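Local coordinates for protein cysteine protease-like VirA (Shigella flexneri, PDB 3EB8) that acts as a secreted virulence effector that promotes bacterial entry into epithelial cells and later spread within and between them, at residues Thr312-Tyr325 with Glu345-Asp357. Residues are numbered along the deposited sequence; the frame is centred on the assembly and turned at random.
Sequences TCNGVGINKIETSY and ESRQVSFAIISPD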
loop_
_atom_site.group_PDB
_atom_site.type_symbol
_atom_site.label_atom_id
_atom_site.label_comp_id
_atom_site.label_asym_id
_atom_site.label_seq_id
_atom_site.Cartn_x
_atom_site.Cartn_y
_atom_site.Cartn_z
ATOM N N THR A 312 20.266 0.605 3.954
ATOM C CA THR A 312 20.898 1.100 2.744
ATOM C C THR A 312 22.280 1.589 3.113
ATOM O O THR A 312 22.682 1.520 4.276
ATOM C CB THR A 312 20.124 2.293 2.144
ATOM O OG1 THR A 312 20.236 3.421 3.030
ATOM C CG2 THR A 312 18.637 1.936 1.931
ATOM N N CYS A 313 23.005 2.096 2.124
ATOM C CA CYS A 313 24.347 2.619 2.365
ATOM C C CYS A 313 24.323 3.946 3.141
ATOM O O CYS A 313 25.377 4.493 3.467
ATOM C CB CYS A 313 25.067 2.828 1.041
ATOM S SG CYS A 313 24.168 3.986 0.046
ATOM N N ASN A 314 23.131 4.459 3.435
ATOM C CA ASN A 314 22.992 5.698 4.212
ATOM C C ASN A 314 22.393 5.506 5.603
ATOM O O ASN A 314 22.440 6.404 6.437
ATOM C CB ASN A 314 22.150 6.717 3.450
ATOM C CG ASN A 314 22.837 7.225 2.203
ATOM O OD1 ASN A 314 24.041 7.025 2.015
ATOM N ND2 ASN A 314 22.077 7.900 1.343
ATOM N N GLY A 315 21.803 4.345 5.854
ATOM C CA GLY A 315 21.187 4.107 7.141
ATOM C C GLY A 315 19.958 3.232 7.064
ATOM O O GLY A 315 19.824 2.411 6.160
ATOM N N VAL A 316 19.052 3.414 8.019
ATOM C CA VAL A 316 17.853 2.593 8.097
ATOM C C VAL A 316 16.763 3.126 7.173
ATOM O O VAL A 316 16.151 4.173 7.432
ATOM C CB VAL A 316 17.314 2.525 9.543
ATOM C CG1 VAL A 316 16.194 1.491 9.648
ATOM C CG2 VAL A 316 18.440 2.197 10.509
ATOM N N GLY A 317 16.526 2.394 6.088
ATOM C CA GLY A 317 15.497 2.750 5.127
ATOM C C GLY A 317 14.328 1.795 5.207
ATOM O O GLY A 317 14.210 1.024 6.156
ATOM N N ILE A 318 13.465 1.843 4.199
ATOM C CA ILE A 318 12.274 1.005 4.152
ATOM C C ILE A 318 12.101 0.386 2.769
ATOM O O ILE A 318 12.386 1.019 1.757
ATOM C CB ILE A 318 10.999 1.814 4.489
ATOM C CG1 ILE A 318 10.899 2.091 5.989
ATOM C CG2 ILE A 318 9.759 1.071 4.026
ATOM C CD1 ILE A 318 9.948 3.236 6.339
ATOM N N ASN A 319 11.653 -0.862 2.728
ATOM C CA ASN A 319 11.224 -1.478 1.486
ATOM C C ASN A 319 9.704 -1.503 1.472
ATOM O O ASN A 319 9.079 -2.337 2.126
ATOM C CB ASN A 319 11.805 -2.884 1.369
ATOM C CG ASN A 319 11.272 -3.654 0.157
ATOM O OD1 ASN A 319 10.829 -3.067 -0.836
ATOM N ND2 ASN A 319 11.322 -4.982 0.241
ATOM N N LYS A 320 9.108 -0.557 0.755
ATOM C CA LYS A 320 7.668 -0.544 0.607
ATOM C C LYS A 320 7.206 -1.651 -0.344
ATOM O O LYS A 320 7.592 -1.699 -1.510
ATOM C CB LYS A 320 7.192 0.810 0.113
ATOM C CG LYS A 320 5.689 0.943 0.003
ATOM C CD LYS A 320 5.380 2.322 -0.516
ATOM C CE LYS A 320 3.916 2.565 -0.702
ATOM N NZ LYS A 320 3.716 4.041 -0.924
ATOM N N ILE A 321 6.389 -2.555 0.169
ATOM C CA ILE A 321 5.792 -3.579 -0.659
ATOM C C ILE A 321 4.312 -3.335 -0.592
ATOM O O ILE A 321 3.719 -3.451 0.473
ATOM C CB ILE A 321 6.090 -4.985 -0.113
ATOM C CG1 ILE A 321 7.592 -5.210 -0.014
ATOM C CG2 ILE A 321 5.446 -6.043 -0.973
ATOM C CD1 ILE A 321 7.946 -6.568 0.514
ATOM N N GLU A 322 3.715 -2.971 -1.717
ATOM C CA GLU A 322 2.297 -2.700 -1.756
ATOM C C GLU A 322 1.532 -3.742 -2.572
ATOM O O GLU A 322 1.957 -4.127 -3.668
ATOM C CB GLU A 322 2.055 -1.314 -2.338
ATOM C CG GLU A 322 0.625 -1.027 -2.740
ATOM C CD GLU A 322 0.470 0.390 -3.247
ATOM O OE1 GLU A 322 1.500 1.065 -3.434
ATOM O OE2 GLU A 322 -0.669 0.847 -3.454
ATOM N N THR A 323 0.407 -4.201 -2.028
ATOM C CA THR A 323 -0.507 -5.049 -2.761
ATOM C C THR A 323 -1.865 -4.384 -2.846
ATOM O O THR A 323 -2.403 -3.931 -1.837
ATOM C CB THR A 323 -0.708 -6.381 -2.077
ATOM O OG1 THR A 323 0.558 -6.886 -1.646
ATOM C CG2 THR A 323 -1.394 -7.376 -3.030
ATOM N N SER A 324 -2.411 -4.335 -4.058
ATOM C CA SER A 324 -3.738 -3.802 -4.300
ATOM C C SER A 324 -4.629 -4.857 -4.970
ATOM O O SER A 324 -4.153 -5.670 -5.772
ATOM C CB SER A 324 -3.643 -2.592 -5.210
ATOM O OG SER A 324 -3.202 -3.017 -6.481
ATOM N N TYR A 325 -5.921 -4.797 -4.660
ATOM C CA TYR A 325 -6.903 -5.723 -5.175
ATOM C C TYR A 325 -8.333 -5.246 -4.905
ATOM O O TYR A 325 -8.575 -4.333 -4.098
ATOM C CB TYR A 325 -6.717 -7.086 -4.528
ATOM C CG TYR A 325 -6.647 -7.024 -3.032
ATOM C CD1 TYR A 325 -7.768 -7.197 -2.254
ATOM C CD2 TYR A 325 -5.448 -6.787 -2.396
ATOM C CE1 TYR A 325 -7.685 -7.144 -0.878
ATOM C CE2 TYR A 325 -5.353 -6.724 -1.030
ATOM C CZ TYR A 325 -6.461 -6.903 -0.270
ATOM O OH TYR A 325 -6.337 -6.852 1.102
ATOM N N GLU A 345 -3.669 -14.030 -8.831
ATOM C CA GLU A 345 -3.838 -13.405 -10.137
ATOM C C GLU A 345 -4.545 -12.055 -10.088
ATOM O O GLU A 345 -4.346 -11.221 -10.959
ATOM C CB GLU A 345 -4.587 -14.344 -11.092
ATOM C CG GLU A 345 -5.674 -15.168 -10.416
ATOM C CD GLU A 345 -6.100 -16.388 -11.231
ATOM O OE1 GLU A 345 -6.682 -16.202 -12.325
ATOM O OE2 GLU A 345 -5.861 -17.530 -10.770
ATOM N N SER A 346 -5.388 -11.834 -9.090
ATOM C CA SER A 346 -6.060 -10.536 -9.009
ATOM C C SER A 346 -5.402 -9.532 -8.063
ATOM O O SER A 346 -5.915 -8.424 -7.875
ATOM C CB SER A 346 -7.550 -10.694 -8.695
ATOM O OG SER A 346 -7.781 -11.857 -7.935
ATOM N N ARG A 347 -4.266 -9.906 -7.482
ATOM C CA ARG A 347 -3.517 -8.963 -6.653
ATOM C C ARG A 347 -2.389 -8.379 -7.467
ATOM O O ARG A 347 -1.689 -9.103 -8.167
ATOM C CB ARG A 347 -2.916 -9.618 -5.410
ATOM C CG ARG A 347 -3.862 -10.368 -4.535
ATOM C CD ARG A 347 -3.084 -11.131 -3.520
ATOM N NE ARG A 347 -3.772 -12.359 -3.200
ATOM C CZ ARG A 347 -3.200 -13.419 -2.646
ATOM N NH1 ARG A 347 -1.911 -13.401 -2.328
ATOM N NH2 ARG A 347 -3.926 -14.498 -2.403
ATOM N N GLN A 348 -2.218 -7.069 -7.385
ATOM C CA GLN A 348 -1.051 -6.449 -7.981
ATOM C C GLN A 348 -0.046 -6.044 -6.912
ATOM O O GLN A 348 -0.390 -5.411 -5.902
ATOM C CB GLN A 348 -1.434 -5.250 -8.816
ATOM C CG GLN A 348 -0.290 -4.703 -9.620
ATOM C CD GLN A 348 -0.733 -3.539 -10.466
ATOM O OE1 GLN A 348 -0.906 -2.423 -9.957
ATOM N NE2 GLN A 348 -0.945 -3.789 -11.767
ATOM N N VAL A 349 1.197 -6.421 -7.156
ATOM C CA VAL A 349 2.263 -6.244 -6.187
ATOM C C VAL A 349 3.301 -5.297 -6.755
ATOM O O VAL A 349 3.660 -5.390 -7.936
ATOM C CB VAL A 349 2.882 -7.611 -5.810
ATOM C CG1 VAL A 349 4.141 -7.439 -4.979
ATOM C CG2 VAL A 349 1.854 -8.444 -5.062
ATOM N N SER A 350 3.753 -4.361 -5.922
ATOM C CA SER A 350 4.730 -3.364 -6.347
ATOM C C SER A 350 5.732 -3.104 -5.230
ATOM O O SER A 350 5.420 -3.326 -4.070
ATOM C CB SER A 350 4.029 -2.072 -6.718
ATOM O OG SER A 350 3.341 -1.559 -5.592
ATOM N N PHE A 351 6.924 -2.624 -5.589
ATOM C CA PHE A 351 8.012 -2.404 -4.641
ATOM C C PHE A 351 8.601 -1.007 -4.745
ATOM O O PHE A 351 8.625 -0.414 -5.810
ATOM C CB PHE A 351 9.162 -3.370 -4.909
ATOM C CG PHE A 351 8.982 -4.715 -4.309
ATOM C CD1 PHE A 351 7.962 -5.552 -4.740
ATOM C CD2 PHE A 351 9.858 -5.172 -3.333
ATOM C CE1 PHE A 351 7.802 -6.803 -4.198
ATOM C CE2 PHE A 351 9.711 -6.438 -2.789
ATOM C CZ PHE A 351 8.682 -7.257 -3.221
ATOM N N ALA A 352 9.125 -0.511 -3.637
ATOM C CA ALA A 352 10.032 0.614 -3.679
ATOM C C ALA A 352 10.987 0.553 -2.496
ATOM O O ALA A 352 10.661 0.025 -1.433
ATOM C CB ALA A 352 9.266 1.964 -3.697
ATOM N N ILE A 353 12.175 1.102 -2.695
ATOM C CA ILE A 353 13.098 1.324 -1.607
ATOM C C ILE A 353 13.141 2.814 -1.274
ATOM O O ILE A 353 13.227 3.669 -2.162
ATOM C CB ILE A 353 14.500 0.774 -1.924
ATOM C CG1 ILE A 353 14.471 -0.758 -1.913
ATOM C CG2 ILE A 353 15.508 1.223 -0.882
ATOM C CD1 ILE A 353 15.776 -1.391 -2.342
ATOM N N ILE A 354 13.043 3.106 0.018
ATOM C CA ILE A 354 13.118 4.462 0.530
ATOM C C ILE A 354 14.355 4.546 1.420
ATOM O O ILE A 354 14.493 3.787 2.381
ATOM C CB ILE A 354 11.843 4.848 1.306
ATOM C CG1 ILE A 354 10.626 4.877 0.365
ATOM C CG2 ILE A 354 12.013 6.186 1.984
ATOM C CD1 ILE A 354 10.015 3.515 0.080
ATOM N N SER A 355 15.273 5.440 1.064
ATOM C CA SER A 355 16.546 5.555 1.763
ATOM C C SER A 355 16.689 6.894 2.481
ATOM O O SER A 355 16.262 7.937 1.949
ATOM C CB SER A 355 17.699 5.399 0.767
ATOM O OG SER A 355 18.947 5.636 1.391
ATOM N N PRO A 356 17.290 6.873 3.691
ATOM C CA PRO A 356 17.721 8.121 4.322
ATOM C C PRO A 356 18.742 8.733 3.386
ATOM O O PRO A 356 19.392 7.991 2.637
ATOM C CB PRO A 356 18.432 7.658 5.594
ATOM C CG PRO A 356 18.088 6.232 5.775
ATOM C CD PRO A 356 17.759 5.687 4.429
ATOM N N ASP A 357 18.885 10.051 3.395
ATOM C CA ASP A 357 19.924 10.667 2.576
ATOM C C ASP A 357 21.264 10.513 3.270
ATOM O O ASP A 357 21.292 9.903 4.334
ATOM C CB ASP A 357 19.632 12.137 2.296
ATOM C CG ASP A 357 20.376 12.633 1.089
ATOM O OD1 ASP A 357 21.421 12.036 0.774
ATOM O OD2 ASP A 357 19.919 13.593 0.440
#
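Arg347 lays its CB against the methyl of Thr323, 3.6 Å from CG2, before the rest of its chain turns away to carry the guanidinium to the carbonyls of Leu240 and Ile342. Antiparallel pairing then sets in, with Gln348 giving and receiving a backbone hydrogen bond with Ser324. Val349 and Thr323 form the next, non-hydrogen-bonded pair, their branches side by side and pointing the same way. Ser350 pairs with Glu322 through the backbone; its OG packs 3.5 Å from Glu322 CB and is held by Thr121 and Gln86, while the Glu322 carboxylate reaches Ser303. On the other face, Phe351 lies alongside Ile321 in a CH-pi contact: CG1 sits over one ring face, offset toward the rim, 4.0 Å from the centroid and 24° off the normal. At Ala352 the two bonds are unequal, since Lys320 N to Ala352 O is weak, bent to 127°. Lys320 is extended throughout, with CG anti to the backbone N (chi1 -177°), which takes NZ off the pair to the carbonyls of Ala116 and Cys119. Ile354 bonds Ile318 in both directions and folds its CD1 back to within 3.9 Å of Lys320 CB. Beyond it, Ser355 OG lies 3.0 Å from Thr312 OG1, the oxygen that accepts from Asn314 N in an ST turn. Pro356 O takes two donors, Ser355 OG and Asn314 ND2, the latter at 3.0 Å and lying with its acceptor in the amide plane; the proline CG meets Val316 O at 3.3 Å. The pair is an interior part of the mixed sheet: strand 300-312 flanks 315-327, strands 94-97 and 121-123 pair with 348-356, and helix 245-265, within the tubulin-binding region, packs on the face bearing Asn319, Phe351 and Ile353.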